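Local coordinates for flavin reductase domain protein (Arthrobacter sp., PDB 2QCK) that probably binds FMN and acts as a flavin reductase, an oxidoreductase of the flavin reductase-like family, at residues P149-S154 against S158-L163. Numbering follows the deposited sequence.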
loop_
_atom_site.group_PDB
_atom_site.type_symbol
_atom_site.label_atom_id
_atom_site.label_comp_id
_atom_site.label_asym_id
_atom_site.label_seq_id
_atom_site.Cartn_x
_atom_site.Cartn_y
_atom_site.Cartn_z
ATOM N N PRO A 149 -7.014 -1.348 -13.516
ATOM C CA PRO A 149 -7.130 -1.330 -12.051
ATOM C C PRO A 149 -7.934 -0.172 -11.497
ATOM O O PRO A 149 -7.939 0.908 -12.058
ATOM C CB PRO A 149 -5.688 -1.203 -11.570
ATOM C CG PRO A 149 -4.840 -1.613 -12.709
ATOM C CD PRO A 149 -5.605 -1.345 -13.964
ATOM N N LEU A 150 -8.619 -0.423 -10.393
ATOM C CA LEU A 150 -9.321 0.624 -9.650
ATOM C C LEU A 150 -8.380 1.255 -8.625
ATOM O O LEU A 150 -7.672 0.550 -7.861
ATOM C CB LEU A 150 -10.552 0.027 -8.954
ATOM C CG LEU A 150 -11.593 0.925 -8.268
ATOM C CD1 LEU A 150 -12.224 1.850 -9.291
ATOM C CD2 LEU A 150 -12.635 0.048 -7.575
ATOM N N LEU A 151 -8.403 2.587 -8.607
ATOM C CA LEU A 151 -7.627 3.381 -7.674
ATOM C C LEU A 151 -8.552 4.182 -6.801
ATOM O O LEU A 151 -9.729 4.381 -7.129
ATOM C CB LEU A 151 -6.731 4.335 -8.430
ATOM C CG LEU A 151 -6.107 3.795 -9.717
ATOM C CD1 LEU A 151 -5.554 4.977 -10.506
ATOM C CD2 LEU A 151 -5.062 2.816 -9.376
ATOM N N TYR A 152 -8.027 4.614 -5.661
ATOM C CA TYR A 152 -8.771 5.514 -4.784
ATOM C C TYR A 152 -7.831 6.598 -4.321
ATOM O O TYR A 152 -6.704 6.331 -3.924
ATOM C CB TYR A 152 -9.231 4.767 -3.592
ATOM C CG TYR A 152 -10.212 5.496 -2.744
ATOM C CD1 TYR A 152 -11.515 5.629 -3.144
ATOM C CD2 TYR A 152 -9.842 6.064 -1.514
ATOM C CE1 TYR A 152 -12.423 6.263 -2.373
ATOM C CE2 TYR A 152 -10.783 6.729 -0.725
ATOM C CZ TYR A 152 -12.057 6.816 -1.176
ATOM O OH TYR A 152 -13.028 7.449 -0.426
ATOM N N HIS A 153 -8.281 7.832 -4.404
ATOM C CA HIS A 153 -7.423 8.953 -4.140
ATOM C C HIS A 153 -8.314 10.095 -3.679
ATOM O O HIS A 153 -9.374 10.350 -4.283
ATOM C CB HIS A 153 -6.684 9.343 -5.414
ATOM C CG HIS A 153 -6.211 10.751 -5.419
ATOM N ND1 HIS A 153 -5.541 11.314 -4.347
ATOM C CD2 HIS A 153 -6.340 11.731 -6.341
ATOM C CE1 HIS A 153 -5.265 12.579 -4.615
ATOM N NE2 HIS A 153 -5.735 12.856 -5.820
ATOM N N SER A 154 -7.869 10.744 -2.608
ATOM C CA SER A 154 -8.556 11.868 -1.984
ATOM C C SER A 154 -10.073 11.715 -2.059
ATOM O O SER A 154 -10.779 12.580 -2.556
ATOM C CB SER A 154 -8.135 13.171 -2.634
ATOM O OG SER A 154 -8.689 14.241 -1.877
ATOM N N SER A 158 -10.795 6.384 -8.962
ATOM C CA SER A 158 -10.110 6.883 -10.126
ATOM C C SER A 158 -9.620 5.714 -10.963
ATOM O O SER A 158 -9.654 4.553 -10.532
ATOM C CB SER A 158 -8.888 7.706 -9.712
ATOM O OG SER A 158 -9.283 8.953 -9.151
ATOM N N GLN A 159 -9.172 6.037 -12.163
ATOM C CA GLN A 159 -8.555 5.067 -13.025
ATOM C C GLN A 159 -7.172 5.588 -13.400
ATOM O O GLN A 159 -6.980 6.794 -13.469
ATOM C CB GLN A 159 -9.400 4.874 -14.248
ATOM C CG GLN A 159 -9.338 6.024 -15.226
ATOM C CD GLN A 159 -10.132 5.728 -16.454
ATOM O OE1 GLN A 159 -9.804 4.802 -17.204
ATOM N NE2 GLN A 159 -11.193 6.506 -16.673
ATOM N N PRO A 160 -6.221 4.684 -13.597
ATOM C CA PRO A 160 -4.890 5.126 -13.948
ATOM C C PRO A 160 -4.789 5.357 -15.454
ATOM O O PRO A 160 -5.289 4.561 -16.244
ATOM C CB PRO A 160 -4.010 3.981 -13.481
ATOM C CG PRO A 160 -4.831 2.780 -13.618
ATOM C CD PRO A 160 -6.295 3.214 -13.490
ATOM N N VAL A 161 -4.187 6.474 -15.849
ATOM C CA VAL A 161 -3.941 6.713 -17.265
ATOM C C VAL A 161 -2.447 6.829 -17.407
ATOM O O VAL A 161 -1.839 7.633 -16.732
ATOM C CB VAL A 161 -4.577 8.006 -17.745
ATOM C CG1 VAL A 161 -4.209 8.208 -19.178
ATOM C CG2 VAL A 161 -6.063 7.965 -17.541
ATOM N N PRO A 162 -1.826 5.989 -18.231
ATOM C CA PRO A 162 -0.378 6.136 -18.224
ATOM C C PRO A 162 0.061 7.498 -18.695
ATOM O O PRO A 162 -0.669 8.170 -19.407
ATOM C CB PRO A 162 0.099 5.030 -19.169
ATOM C CG PRO A 162 -1.070 4.684 -19.968
ATOM C CD PRO A 162 -2.263 4.904 -19.124
ATOM N N LEU A 163 1.242 7.895 -18.240
ATOM C CA LEU A 163 1.820 9.157 -18.607
ATOM C C LEU A 163 2.448 9.054 -20.003
ATOM O O LEU A 163 2.904 7.984 -20.437
ATOM C CB LEU A 163 2.847 9.572 -17.554
ATOM C CG LEU A 163 2.337 9.801 -16.145
ATOM C CD1 LEU A 163 3.533 10.087 -15.214
ATOM C CD2 LEU A 163 1.407 10.956 -16.118
#
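Leu151 and Ser158 face each other as a hydrogen-bonded antiparallel pair, Leu151 N giving its hydrogen to Ser158 O at 3.0 Å and Ser158 N returning one to Leu151 O at 2.9 Å. Both residues put their side chains on the same face of the sheet, with Leu151 CB 4.2 Å from Ser158 CB. The local strand axes diverge strongly, with 109° between their directions, and this is the one bridge between 149-154 and 158-163. Leu151 carries most of the side-chain packing. With CG anti to its own carbonyl carbon (chi1 -38°), the branch runs along the partner strand, and CD1 settles over the peptide joining Gln159 to Pro160, 3.2 Å from Pro160 N. The same methyl lies 3.5 Å from Pro160 CB, so leucine and proline ring meet at a slant. The same edge of the ring also meets Pro149: Pro160 CD sits 3.2 Å from Pro149 O, a buried carbonyl oxygen with no hydrogen-bond partner, filling the place where another backbone N-H might have come. Leu150 CD1 only brushes Ser158 O, at 3.9 Å. Beyond the pair, Ser158 and Gln159 join an antiparallel ladder with the second subunit, whose Ala21 packs on Leu151. The arrangement is the open end of a C-terminal beta hairpin, its strands splaying apart beyond the Leu151-Ser158 pair, and the hairpin carries the sheet of this flavin reductase-like domain across the dimer interface.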